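PDB 7CTQ: peptidyl tryptophan dihydroxylase from Pseudomonas putida, which uses FAD to dihydroxylate a peptidyl tryptophan, a step essential for building the tryptophylquinone cofactor of quinohemoprotein amine dehydrogenase. Local coordinates for residues V34-R39 against V109-V114; G45-V50 against S271-F276; A67-R72 against Q85-D90; H123-D128 against D136-A141. One frame throughout, in Å; residues are numbered along the deposited sequence. Where two conformers were deposited one is given.

The four contacts fall into two groups set along the extended FAD. Interactions 1 and 4 belong to the dinucleotide-binding sheet at the adenine end; their centres lie about 12 Å apart, and they meet where Arg-113 NE forms a 2.9 Å salt bridge with Asp-128 OD1. Interactions 2 and 3 lie at the isoalloxazine end, centres about 11 Å apart, joined by neighbouring strands 43-46 and 87-90 and by packing of Ile-275 CD1 on Leu-89 CD2 at 3.5 Å. Interactions 1 and 2 both touch the cofactor, one at the adenine and the other at the pyrimidine edge of the flavin, with about 24 Å between their centres.

Interaction 1 of 4, residues V34-R39 against V109-V114; sequences VSEWRR and VVEGRV. With FAD (flavin-adenine dinucleotide), chain C.
Glu-111 reaches across to the backbone of Trp-37, while Glu-36 and Arg-113 run side by side and point the same way. The Glu-111 chain bends at its second torsion (chi2 -81°), which turns the carboxylate toward the loop that follows strand 31-35; OE1 accepts the N-H of Trp-37 at 2.9 Å on its anti side, somewhat out of the carboxylate plane. Glu-36 OE1 lies 3.1 Å from Arg-113 CB, alongside the aliphatic part of the arginine, and carboxylate and guanidinium planes are turned 58° apart. No N-H of Arg-113 points at Glu-36; its NE is bridged to Asp-128 instead. Glu-36 OE2 is met by Arg-39 NH2 at 2.8 Å, from above the carboxylate plane. Val-34 CG2 packs on Val-110 CB on one face of the parallel strand pair; just past the strand end, Gly-112 N donates to Ser-35 O at 3.0 Å. Val-114 N gives an almost straight bond to FAD N1A at 3.1 Å, whereas Glu-36 N merely comes within 3.3 Å of FAD N3A. Glu-111 thus ties the Trp-37 backbone to strand 108-119, and the charge of Glu-36 is probably balanced by Arg-39, with Arg-113 nearby.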
# COMPACT_ATOMS: atom_id res chain seq x y z
N VAL A 34 17.55 5.19 -7.65
CA VAL A 34 18.44 4.04 -7.72
C VAL A 34 17.61 2.80 -7.47
O VAL A 34 16.82 2.77 -6.51
CB VAL A 34 19.59 4.14 -6.70
CG1 VAL A 34 20.56 2.98 -6.89
CG2 VAL A 34 20.29 5.47 -6.82
N SER A 35 17.80 1.77 -8.29
CA SER A 35 17.04 0.54 -8.10
C SER A 35 17.66 -0.57 -8.92
O SER A 35 18.41 -0.32 -9.87
CB SER A 35 15.57 0.71 -8.47
OG SER A 35 14.92 -0.54 -8.59
N GLU A 36 17.33 -1.81 -8.55
CA GLU A 36 17.85 -2.99 -9.21
C GLU A 36 16.93 -3.40 -10.36
O GLU A 36 15.70 -3.26 -10.27
CB GLU A 36 18.00 -4.14 -8.22
CG GLU A 36 18.35 -5.48 -8.84
CD GLU A 36 19.21 -6.34 -7.94
OE1 GLU A 36 19.93 -5.77 -7.09
OE2 GLU A 36 19.17 -7.58 -8.08
N TRP A 37 17.54 -3.91 -11.44
CA TRP A 37 16.84 -4.12 -12.70
C TRP A 37 15.60 -4.99 -12.54
O TRP A 37 14.49 -4.59 -12.92
CB TRP A 37 17.80 -4.74 -13.72
CG TRP A 37 17.34 -4.72 -15.15
CD1 TRP A 37 16.06 -4.54 -15.61
CD2 TRP A 37 18.16 -4.88 -16.32
NE1 TRP A 37 16.04 -4.59 -16.98
CE2 TRP A 37 17.31 -4.79 -17.44
CE3 TRP A 37 19.53 -5.10 -16.52
CZ2 TRP A 37 17.79 -4.91 -18.75
CZ3 TRP A 37 20.00 -5.21 -17.81
CH2 TRP A 37 19.14 -5.12 -18.91
N ARG A 38 15.76 -6.19 -11.98
CA ARG A 38 14.69 -7.17 -11.97
C ARG A 38 14.76 -8.02 -10.71
O ARG A 38 15.66 -7.88 -9.88
CB ARG A 38 14.74 -8.06 -13.21
CG ARG A 38 14.65 -7.30 -14.53
CD ARG A 38 14.89 -8.19 -15.75
NE ARG A 38 14.43 -9.57 -15.57
CZ ARG A 38 13.16 -9.92 -15.37
NH1 ARG A 38 12.20 -9.00 -15.34
NH2 ARG A 38 12.84 -11.20 -15.22
N ARG A 39 13.79 -8.92 -10.59
CA ARG A 39 13.74 -9.96 -9.57
C ARG A 39 12.97 -11.14 -10.16
O ARG A 39 12.76 -11.21 -11.38
CB ARG A 39 13.13 -9.40 -8.27
CG ARG A 39 13.48 -10.18 -7.00
CD ARG A 39 14.85 -10.84 -7.07
NE ARG A 39 15.95 -9.87 -7.05
CZ ARG A 39 16.59 -9.49 -5.95
NH1 ARG A 39 16.23 -9.99 -4.77
NH2 ARG A 39 17.58 -8.61 -6.02
N VAL A 109 17.70 7.50 -13.59
CA VAL A 109 17.49 6.12 -13.13
C VAL A 109 18.84 5.43 -13.15
O VAL A 109 19.26 4.88 -14.18
CB VAL A 109 16.46 5.37 -13.97
CG1 VAL A 109 16.10 4.04 -13.31
CG2 VAL A 109 15.22 6.22 -14.16
N VAL A 110 19.52 5.43 -12.01
CA VAL A 110 20.82 4.77 -11.85
C VAL A 110 20.54 3.33 -11.45
O VAL A 110 20.16 3.05 -10.31
CB VAL A 110 21.68 5.49 -10.81
CG1 VAL A 110 22.94 4.68 -10.51
CG2 VAL A 110 22.01 6.91 -11.26
N GLU A 111 20.72 2.40 -12.39
CA GLU A 111 20.57 0.99 -12.05
C GLU A 111 21.67 0.59 -11.07
O GLU A 111 22.77 1.16 -11.07
CB GLU A 111 20.60 0.12 -13.31
CG GLU A 111 19.91 -1.25 -13.15
CD GLU A 111 20.76 -2.31 -12.46
OE1 GLU A 111 20.24 -3.41 -12.22
OE2 GLU A 111 21.96 -2.06 -12.19
N GLY A 112 21.35 -0.36 -10.21
CA GLY A 112 22.32 -0.91 -9.27
C GLY A 112 21.71 -1.28 -7.93
O GLY A 112 20.76 -0.66 -7.45
N ARG A 113 22.26 -2.33 -7.32
CA ARG A 113 21.86 -2.71 -5.97
C ARG A 113 22.57 -1.82 -4.95
O ARG A 113 23.78 -1.59 -5.05
CB ARG A 113 22.17 -4.18 -5.69
CG ARG A 113 22.03 -4.54 -4.23
CD ARG A 113 21.54 -5.96 -4.04
NE ARG A 113 22.63 -6.92 -4.16
CZ ARG A 113 22.49 -8.24 -4.06
NH1 ARG A 113 23.55 -9.03 -4.20
NH2 ARG A 113 21.29 -8.77 -3.83
N VAL A 114 21.81 -1.32 -3.98
CA VAL A 114 22.39 -0.52 -2.91
C VAL A 114 23.07 -1.44 -1.91
O VAL A 114 22.47 -2.41 -1.43
CB VAL A 114 21.32 0.35 -2.23
CG1 VAL A 114 21.97 1.27 -1.19
CG2 VAL A 114 20.55 1.16 -3.26
PA FAD C . 8.29 -2.82 -4.60
O1A FAD C . 7.25 -2.91 -5.65
O2A FAD C . 8.65 -4.17 -3.99
O5B FAD C . 9.51 -2.03 -5.17
C5B FAD C . 10.81 -2.11 -4.56
C4B FAD C . 11.82 -1.92 -5.66
O4B FAD C . 13.13 -1.76 -5.09
C3B FAD C . 11.92 -3.08 -6.67
O3B FAD C . 12.11 -2.57 -7.98
C2B FAD C . 13.13 -3.87 -6.15
O2B FAD C . 13.84 -4.56 -7.18
C1B FAD C . 14.00 -2.74 -5.61
N9A FAD C . 14.99 -3.09 -4.60
C8A FAD C . 14.88 -3.98 -3.56
N7A FAD C . 15.95 -4.06 -2.81
C5A FAD C . 16.83 -3.19 -3.41
C6A FAD C . 18.16 -2.83 -3.12
N6A FAD C . 18.86 -3.33 -2.09
N1A FAD C . 18.77 -1.92 -3.92
C2A FAD C . 18.08 -1.42 -4.95
N3A FAD C . 16.83 -1.69 -5.32
C4A FAD C . 16.25 -2.58 -4.51
N1 FAD C . -0.30 -6.18 -4.94
C2 FAD C . -1.30 -6.14 -5.87
O2 FAD C . -1.74 -5.07 -6.31
N3 FAD C . -1.84 -7.31 -6.35
C4 FAD C . -1.46 -8.59 -5.99
O4 FAD C . -2.01 -9.56 -6.50
C4X FAD C . -0.40 -8.63 -5.00
N5 FAD C . 0.01 -9.80 -4.59
C5X FAD C . 1.02 -9.84 -3.65
C6 FAD C . 1.47 -11.08 -3.19
C7 FAD C . 2.47 -11.17 -2.23
C7M FAD C . 2.93 -12.53 -1.77
C8 FAD C . 3.04 -10.00 -1.71
C8M FAD C . 4.13 -10.06 -0.67
C9 FAD C . 2.60 -8.76 -2.16
C9A FAD C . 1.59 -8.67 -3.12
N10 FAD C . 1.13 -7.43 -3.60
C10 FAD C . 0.11 -7.37 -4.53
C1' FAD C . 1.66 -6.18 -3.05
C2' FAD C . 2.62 -5.44 -3.97
O2' FAD C . 3.64 -6.31 -4.45
C3' FAD C . 3.24 -4.29 -3.18
O3' FAD C . 2.19 -3.61 -2.51
C4' FAD C . 4.02 -3.27 -4.00
O4' FAD C . 4.82 -3.91 -5.00
C5' FAD C . 4.88 -2.41 -3.11
O5' FAD C . 5.43 -1.34 -3.90
P FAD C . 6.79 -0.68 -3.52
O1P FAD C . 6.61 -0.09 -2.11
O2P FAD C . 7.23 0.26 -4.59
O3P FAD C . 7.77 -1.91 -3.40

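Interaction 2 of 4, residues G45-V50 against S271-F276; sequences GVSQRV and SGNGIF. With FAD (flavin-adenine dinucleotide), chain C.
This is a packing contact without hydrogen bonds between its segments, made where strand 43-46 turns into helix 48-56 and meets the start of helix 274-282 beside the flavin. At its outer end Arg-49 lies over the Phe-276 ring in a cation-pi contact: CZ stands 4.4 Å from the ring centroid and 11° off the normal. NH1 is offset toward the rim, and the guanidinium is tilted 51° to the ring rather than stacked flat. The Phe-276 side chain has CG anti to the backbone N (chi1 175°), which carries the ring out to the arginine. Asn-273 OD1 sits over one face of the same guanidinium, but the angle is too poor for a bond, and its ND2 turns to Ser-271 O at 3.2 Å. Further in, Val-50 splits its branches: CG2 rests on Phe-276 CB at 3.7 Å, and CG1 meets Ile-275 CG2 at 3.9 Å, the two side chains crossing at about a right angle. The flavin takes the inner end. Gly-45 N donates to O4 and Gly-45 O accepts from N3, each at 2.8 Å, while Ile-275 N donates to O2 at 2.9 Å. The paired Gly-45 bonds fix O4 and N3; the Ile-275 N-H on O2, at the start of helix 274-282, would probably favour negative charge at the N1-C2-O2 edge of a reduced flavin.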
# COMPACT_ATOMS: atom_id res chain seq x y z
N GLY A 45 -2.62 -9.97 -9.25
CA GLY A 45 -3.95 -9.58 -9.66
C GLY A 45 -4.17 -8.11 -9.39
O GLY A 45 -3.89 -7.62 -8.29
N VAL A 46 -4.66 -7.39 -10.40
CA VAL A 46 -4.92 -5.96 -10.28
C VAL A 46 -6.37 -5.70 -10.65
O VAL A 46 -6.94 -6.36 -11.52
CB VAL A 46 -3.96 -5.11 -11.14
CG1 VAL A 46 -2.55 -5.13 -10.55
CG2 VAL A 46 -3.96 -5.58 -12.60
N SER A 47 -6.97 -4.72 -9.97
CA SER A 47 -8.35 -4.33 -10.21
C SER A 47 -8.41 -3.24 -11.29
O SER A 47 -7.39 -2.76 -11.79
CB SER A 47 -9.01 -3.86 -8.92
OG SER A 47 -8.44 -2.66 -8.42
N GLN A 48 -9.64 -2.87 -11.65
CA GLN A 48 -9.84 -1.77 -12.59
C GLN A 48 -9.35 -0.45 -12.01
O GLN A 48 -8.78 0.38 -12.73
CB GLN A 48 -11.33 -1.67 -12.97
CG GLN A 48 -12.28 -1.40 -11.80
CD GLN A 48 -12.54 -2.63 -10.93
OE1 GLN A 48 -12.28 -3.76 -11.34
NE2 GLN A 48 -13.05 -2.40 -9.72
N ARG A 49 -9.54 -0.26 -10.70
CA ARG A 49 -9.14 0.98 -10.05
C ARG A 49 -7.63 1.18 -10.14
O ARG A 49 -7.16 2.27 -10.49
CB ARG A 49 -9.59 0.96 -8.58
CG ARG A 49 -10.01 2.31 -8.02
CD ARG A 49 -9.91 2.33 -6.50
NE ARG A 49 -10.18 1.02 -5.92
CZ ARG A 49 -10.11 0.75 -4.62
NH1 ARG A 49 -9.79 1.70 -3.75
NH2 ARG A 49 -10.37 -0.48 -4.19
N VAL A 50 -6.85 0.13 -9.83
CA VAL A 50 -5.40 0.25 -9.73
C VAL A 50 -4.81 0.81 -11.01
O VAL A 50 -3.89 1.64 -10.98
CB VAL A 50 -4.78 -1.11 -9.38
CG1 VAL A 50 -3.27 -1.02 -9.35
CG2 VAL A 50 -5.31 -1.61 -8.03
N SER A 271 -6.32 -8.67 -0.51
CA SER A 271 -7.23 -7.72 -1.14
C SER A 271 -7.10 -7.69 -2.65
O SER A 271 -8.01 -7.22 -3.33
CB SER A 271 -6.99 -6.31 -0.58
OG SER A 271 -5.76 -5.80 -1.07
N GLY A 272 -5.99 -8.19 -3.20
CA GLY A 272 -5.71 -7.97 -4.60
C GLY A 272 -5.49 -6.52 -4.93
O GLY A 272 -5.67 -6.11 -6.08
N ASN A 273 -5.09 -5.71 -3.94
CA ASN A 273 -5.06 -4.26 -4.07
C ASN A 273 -3.78 -3.66 -3.51
O ASN A 273 -3.75 -2.46 -3.23
CB ASN A 273 -6.26 -3.63 -3.37
CG ASN A 273 -7.38 -3.32 -4.32
OD1 ASN A 273 -7.56 -2.18 -4.74
ND2 ASN A 273 -8.16 -4.35 -4.68
N GLY A 274 -2.72 -4.46 -3.36
CA GLY A 274 -1.52 -3.97 -2.68
C GLY A 274 -0.87 -2.80 -3.38
O GLY A 274 -0.42 -1.84 -2.73
N ILE A 275 -0.80 -2.84 -4.71
CA ILE A 275 -0.14 -1.76 -5.44
C ILE A 275 -0.86 -0.44 -5.19
O ILE A 275 -0.23 0.61 -5.00
CB ILE A 275 -0.06 -2.10 -6.95
CG1 ILE A 275 1.01 -3.17 -7.19
CG2 ILE A 275 0.28 -0.86 -7.73
CD1 ILE A 275 0.89 -3.88 -8.53
N PHE A 276 -2.20 -0.47 -5.17
CA PHE A 276 -2.97 0.73 -4.87
C PHE A 276 -2.68 1.23 -3.46
O PHE A 276 -2.53 2.44 -3.24
CB PHE A 276 -4.46 0.45 -5.04
CG PHE A 276 -5.35 1.60 -4.66
CD1 PHE A 276 -5.77 2.51 -5.61
CD2 PHE A 276 -5.78 1.76 -3.34
CE1 PHE A 276 -6.59 3.58 -5.25
CE2 PHE A 276 -6.60 2.82 -2.98
CZ PHE A 276 -7.01 3.73 -3.94
PA FAD C . 8.29 -2.82 -4.60
O1A FAD C . 7.25 -2.91 -5.65
O2A FAD C . 8.65 -4.17 -3.99
O5B FAD C . 9.51 -2.03 -5.17
C5B FAD C . 10.81 -2.11 -4.56
C4B FAD C . 11.82 -1.92 -5.66
O4B FAD C . 13.13 -1.76 -5.09
C3B FAD C . 11.92 -3.08 -6.67
O3B FAD C . 12.11 -2.57 -7.98
C2B FAD C . 13.13 -3.87 -6.15
O2B FAD C . 13.84 -4.56 -7.18
C1B FAD C . 14.00 -2.74 -5.61
N9A FAD C . 14.99 -3.09 -4.60
C8A FAD C . 14.88 -3.98 -3.56
N7A FAD C . 15.95 -4.06 -2.81
C5A FAD C . 16.83 -3.19 -3.41
C6A FAD C . 18.16 -2.83 -3.12
N6A FAD C . 18.86 -3.33 -2.09
N1A FAD C . 18.77 -1.92 -3.92
C2A FAD C . 18.08 -1.42 -4.95
N3A FAD C . 16.83 -1.69 -5.32
C4A FAD C . 16.25 -2.58 -4.51
N1 FAD C . -0.30 -6.18 -4.94
C2 FAD C . -1.30 -6.14 -5.87
O2 FAD C . -1.74 -5.07 -6.31
N3 FAD C . -1.84 -7.31 -6.35
C4 FAD C . -1.46 -8.59 -5.99
O4 FAD C . -2.01 -9.56 -6.50
C4X FAD C . -0.40 -8.63 -5.00
N5 FAD C . 0.01 -9.80 -4.59
C5X FAD C . 1.02 -9.84 -3.65
C6 FAD C . 1.47 -11.08 -3.19
C7 FAD C . 2.47 -11.17 -2.23
C7M FAD C . 2.93 -12.53 -1.77
C8 FAD C . 3.04 -10.00 -1.71
C8M FAD C . 4.13 -10.06 -0.67
C9 FAD C . 2.60 -8.76 -2.16
C9A FAD C . 1.59 -8.67 -3.12
N10 FAD C . 1.13 -7.43 -3.60
C10 FAD C . 0.11 -7.37 -4.53
C1' FAD C . 1.66 -6.18 -3.05
C2' FAD C . 2.62 -5.44 -3.97
O2' FAD C . 3.64 -6.31 -4.45
C3' FAD C . 3.24 -4.29 -3.18
O3' FAD C . 2.19 -3.61 -2.51
C4' FAD C . 4.02 -3.27 -4.00
O4' FAD C . 4.82 -3.91 -5.00
C5' FAD C . 4.88 -2.41 -3.11
O5' FAD C . 5.43 -1.34 -3.90
P FAD C . 6.79 -0.68 -3.52
O1P FAD C . 6.61 -0.09 -2.11
O2P FAD C . 7.23 0.26 -4.59
O3P FAD C . 7.77 -1.91 -3.40

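Interaction 3 of 4, residues A67-R72 against Q85-D90; sequences AMPATR and QEFLLD
Leu-88 lies across from Met-68 and Ala-70, and its side chain can be followed outward from the strand. CB stands 4.0 Å from Met-68 O; next, Leu-88 CG, anti to the carbonyl carbon, lies 3.6 Å from Ala-70 CB. Both ends of the fork stay on that methyl, CD1 at 3.7 Å, and CD2 also approaches Arg-72 NH1 at 3.9 Å. The backbone under this chain forms an antiparallel hydrogen-bonded pair: Met-68 N donates to Leu-88 O, and Leu-88 N returns a 3.0 Å bond to Met-68 O. Strands 67-76 and 87-90 are adjacent in the large mixed sheet, with strand 43-46 on the other side of 87-90, so this pair extends the sheet next to the flavin-binding strand. Ala-67 and Leu-89 share one face of it, CB to CD1 4.2 Å. Proline meets aromatic at the far end of the pairing, where Pro-69 CG touches Phe-87 CE1 at 3.8 Å and the two side chains cross obliquely. Arg-72 reaches over to Glu-86, whose CB lies over one guanidinium face; the two flat groups are turned 73° apart, and the salt bridge between their ends is modelled too short for its length to be trusted. Asp-90 caps the following helix and bridges to Arg-193.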
# COMPACT_ATOMS: atom_id res chain seq x y z
N ALA A 67 0.16 -5.38 -18.38
CA ALA A 67 -1.12 -5.87 -17.90
C ALA A 67 -1.90 -6.52 -19.03
O ALA A 67 -1.95 -5.98 -20.15
CB ALA A 67 -1.95 -4.74 -17.28
N MET A 68 -2.52 -7.66 -18.74
CA MET A 68 -3.28 -8.40 -19.74
C MET A 68 -4.58 -8.91 -19.13
O MET A 68 -4.57 -9.42 -17.99
CB MET A 68 -2.46 -9.58 -20.29
CG MET A 68 -1.56 -10.25 -19.28
SD MET A 68 0.01 -10.80 -19.99
CE MET A 68 0.99 -9.31 -19.84
N PRO A 69 -5.69 -8.79 -19.84
CA PRO A 69 -6.97 -9.27 -19.31
C PRO A 69 -6.96 -10.78 -19.14
O PRO A 69 -6.21 -11.50 -19.80
CB PRO A 69 -7.99 -8.84 -20.37
CG PRO A 69 -7.28 -7.81 -21.22
CD PRO A 69 -5.83 -8.20 -21.19
N ALA A 70 -7.82 -11.25 -18.23
CA ALA A 70 -7.89 -12.68 -17.95
C ALA A 70 -9.12 -12.97 -17.12
O ALA A 70 -9.49 -12.19 -16.25
CB ALA A 70 -6.64 -13.17 -17.20
N THR A 71 -9.74 -14.11 -17.40
CA THR A 71 -10.81 -14.63 -16.56
C THR A 71 -10.25 -15.02 -15.19
O THR A 71 -9.03 -15.05 -14.96
CB THR A 71 -11.47 -15.83 -17.22
OG1 THR A 71 -12.32 -16.49 -16.28
CG2 THR A 71 -10.40 -16.81 -17.72
N ARG A 72 -11.15 -15.36 -14.26
CA ARG A 72 -10.74 -15.63 -12.88
C ARG A 72 -11.81 -16.42 -12.14
O ARG A 72 -12.85 -15.85 -11.78
CB ARG A 72 -10.44 -14.33 -12.16
CG ARG A 72 -10.15 -14.51 -10.69
CD ARG A 72 -9.66 -13.23 -10.12
NE ARG A 72 -8.77 -12.55 -11.05
CZ ARG A 72 -8.20 -11.38 -10.80
NH1 ARG A 72 -7.40 -10.82 -11.71
NH2 ARG A 72 -8.42 -10.77 -9.65
N GLN A 85 -13.16 -9.12 -15.77
CA GLN A 85 -12.77 -7.71 -15.88
C GLN A 85 -11.68 -7.32 -14.88
O GLN A 85 -11.38 -6.13 -14.74
CB GLN A 85 -13.96 -6.75 -15.74
CG GLN A 85 -13.94 -5.59 -16.75
CD GLN A 85 -13.22 -4.34 -16.25
OE1 GLN A 85 -13.14 -4.10 -15.04
NE2 GLN A 85 -12.69 -3.55 -17.17
N GLU A 86 -11.08 -8.27 -14.20
CA GLU A 86 -9.83 -8.00 -13.50
C GLU A 86 -8.69 -8.59 -14.31
O GLU A 86 -8.86 -9.55 -15.06
CB GLU A 86 -9.86 -8.53 -12.07
CG GLU A 86 -10.71 -7.65 -11.15
CD GLU A 86 -10.47 -7.92 -9.68
OE1 GLU A 86 -9.70 -8.84 -9.35
OE2 GLU A 86 -11.06 -7.20 -8.84
N PHE A 87 -7.53 -7.97 -14.18
CA PHE A 87 -6.40 -8.20 -15.06
C PHE A 87 -5.30 -8.93 -14.30
O PHE A 87 -5.44 -9.26 -13.11
CB PHE A 87 -5.89 -6.87 -15.63
CG PHE A 87 -6.93 -6.10 -16.41
CD1 PHE A 87 -6.81 -5.94 -17.78
CD2 PHE A 87 -8.01 -5.52 -15.77
CE1 PHE A 87 -7.76 -5.23 -18.50
CE2 PHE A 87 -8.97 -4.82 -16.47
CZ PHE A 87 -8.84 -4.67 -17.84
N LEU A 88 -4.20 -9.20 -15.00
CA LEU A 88 -3.00 -9.74 -14.40
C LEU A 88 -1.86 -8.79 -14.72
O LEU A 88 -1.79 -8.26 -15.83
CB LEU A 88 -2.66 -11.15 -14.91
CG LEU A 88 -3.80 -12.11 -15.24
CD1 LEU A 88 -3.24 -13.44 -15.73
CD2 LEU A 88 -4.75 -12.33 -14.07
N LEU A 89 -0.99 -8.56 -13.75
CA LEU A 89 0.13 -7.64 -13.93
C LEU A 89 1.42 -8.42 -13.82
O LEU A 89 1.68 -9.06 -12.80
CB LEU A 89 0.10 -6.52 -12.89
CG LEU A 89 1.27 -5.56 -13.10
CD1 LEU A 89 0.99 -4.62 -14.27
CD2 LEU A 89 1.56 -4.79 -11.84
N ASP A 90 2.24 -8.38 -14.87
CA ASP A 90 3.51 -9.08 -14.84
C ASP A 90 4.56 -8.09 -14.33
O ASP A 90 4.95 -7.16 -15.04
CB ASP A 90 3.85 -9.65 -16.22
CG ASP A 90 5.34 -9.86 -16.41
OD1 ASP A 90 6.02 -10.27 -15.45
OD2 ASP A 90 5.82 -9.64 -17.53

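Interaction 4 of 4, residues H123-D128 against D136-A141; sequences HGIRLD and DFLVEA
Leu-138 packs against both His-123 and Ile-125 and makes nearly all the close packing here. Its CB stands over the centre of the His-123 imidazole in a CH-pi contact, 3.7 Å from the centroid and 8° off the ring normal, about equally far from all five ring atoms. With CG anti to the backbone N (chi1 -174°), the leucine fork is carried past the ring: CD2 stays near His-123 ND1 at 3.9 Å, and CD1 turns to Ile-125. There it meets the CD1 of Ile-125 at 3.4 Å, tighter than usual van der Waals contact. Val-9 and Leu-11 of strand 8-11 adjoin Ile-125, making this the buried side. The contact is looser around Asp-136. The backbone O of Asp-136 lies at the edge of the imidazole, 4.0 Å from His-123 CD2, and no hydrogen bond joins the segments; the partly exposed side chain of Asp-136 leaves the backbone away from the other segment, with OD2 taken by the backbone N of Arg-7. His-123 NE2 makes a weak hydrogen bond to Asp-256 O. The two strands are not paired, their axes being 8.2 Å apart and inclined at 52°. The antiparallel strands 108-119, 123-127 and 132-135 fold over one face of the parallel strands, 137-140 among them, as the beta-meander does in the Rossmann-like domains of FAD-dependent monooxygenases.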
# COMPACT_ATOMS: atom_id res chain seq x y z
N HIS A 123 23.59 11.79 3.09
CA HIS A 123 23.39 10.35 2.97
C HIS A 123 24.45 9.78 2.03
O HIS A 123 24.60 10.25 0.90
CB HIS A 123 22.00 10.03 2.44
CG HIS A 123 20.91 10.37 3.40
ND1 HIS A 123 20.38 9.44 4.27
CD2 HIS A 123 20.26 11.53 3.65
CE1 HIS A 123 19.45 10.02 5.01
NE2 HIS A 123 19.36 11.29 4.65
N GLY A 124 25.18 8.78 2.51
CA GLY A 124 26.16 8.11 1.68
C GLY A 124 25.65 6.80 1.15
O GLY A 124 25.74 5.77 1.82
N ILE A 125 25.10 6.82 -0.06
CA ILE A 125 24.50 5.65 -0.67
C ILE A 125 25.56 4.92 -1.46
O ILE A 125 25.96 5.35 -2.55
CB ILE A 125 23.31 6.02 -1.57
CG1 ILE A 125 22.58 7.23 -0.98
CG2 ILE A 125 22.39 4.83 -1.75
CD1 ILE A 125 21.38 7.62 -1.78
N ARG A 126 26.01 3.79 -0.93
CA ARG A 126 27.08 3.00 -1.51
C ARG A 126 26.46 1.83 -2.26
O ARG A 126 25.68 1.07 -1.68
CB ARG A 126 28.04 2.56 -0.41
CG ARG A 126 28.73 3.77 0.26
CD ARG A 126 29.23 3.51 1.67
NE ARG A 126 30.55 2.89 1.67
CZ ARG A 126 30.77 1.58 1.79
NH1 ARG A 126 29.74 0.76 1.94
NH2 ARG A 126 32.00 1.11 1.77
N LEU A 127 26.78 1.71 -3.55
CA LEU A 127 26.22 0.71 -4.43
C LEU A 127 27.17 -0.48 -4.57
O LEU A 127 28.36 -0.39 -4.28
CB LEU A 127 25.93 1.31 -5.81
CG LEU A 127 24.49 1.73 -6.10
CD1 LEU A 127 24.13 3.01 -5.36
CD2 LEU A 127 24.28 1.89 -7.60
N ASP A 128 26.61 -1.60 -5.04
CA ASP A 128 27.39 -2.84 -5.17
C ASP A 128 28.59 -2.68 -6.09
O ASP A 128 29.63 -3.30 -5.85
CB ASP A 128 26.48 -3.96 -5.67
CG ASP A 128 26.20 -5.00 -4.60
OD1 ASP A 128 25.25 -5.79 -4.79
OD2 ASP A 128 26.94 -5.05 -3.59
N ASP A 136 21.27 14.66 -0.10
CA ASP A 136 20.81 15.54 0.97
C ASP A 136 19.50 15.06 1.56
O ASP A 136 19.22 15.32 2.74
CB ASP A 136 20.65 16.97 0.45
CG ASP A 136 21.98 17.63 0.13
OD1 ASP A 136 22.82 17.77 1.05
OD2 ASP A 136 22.18 17.99 -1.05
N PHE A 137 18.68 14.37 0.76
CA PHE A 137 17.42 13.78 1.19
C PHE A 137 17.25 12.41 0.56
O PHE A 137 17.40 12.25 -0.66
CB PHE A 137 16.21 14.66 0.84
CG PHE A 137 14.97 14.29 1.61
CD1 PHE A 137 14.21 13.19 1.24
CD2 PHE A 137 14.59 15.02 2.72
CE1 PHE A 137 13.07 12.83 1.97
CE2 PHE A 137 13.46 14.68 3.46
CZ PHE A 137 12.70 13.58 3.08
N LEU A 138 16.88 11.43 1.38
CA LEU A 138 16.73 10.05 0.96
C LEU A 138 15.27 9.61 1.05
O LEU A 138 14.65 9.72 2.12
CB LEU A 138 17.61 9.14 1.82
CG LEU A 138 17.66 7.67 1.40
CD1 LEU A 138 18.59 7.56 0.23
CD2 LEU A 138 18.13 6.79 2.56
N VAL A 139 14.73 9.09 -0.05
CA VAL A 139 13.44 8.40 -0.03
C VAL A 139 13.72 6.90 -0.02
O VAL A 139 14.28 6.36 -0.98
CB VAL A 139 12.56 8.78 -1.23
CG1 VAL A 139 11.22 8.06 -1.16
CG2 VAL A 139 12.39 10.29 -1.32
N GLU A 140 13.30 6.22 1.04
CA GLU A 140 13.44 4.77 1.15
C GLU A 140 12.19 4.12 0.58
O GLU A 140 11.10 4.23 1.16
CB GLU A 140 13.65 4.35 2.60
CG GLU A 140 13.54 2.86 2.80
CD GLU A 140 14.62 2.14 2.04
OE1 GLU A 140 15.79 2.22 2.48
OE2 GLU A 140 14.31 1.50 1.01
N ALA A 141 12.35 3.44 -0.54
CA ALA A 141 11.22 2.89 -1.28
C ALA A 141 11.56 1.51 -1.81
O ALA A 141 11.11 1.11 -2.89
CB ALA A 141 10.81 3.81 -2.42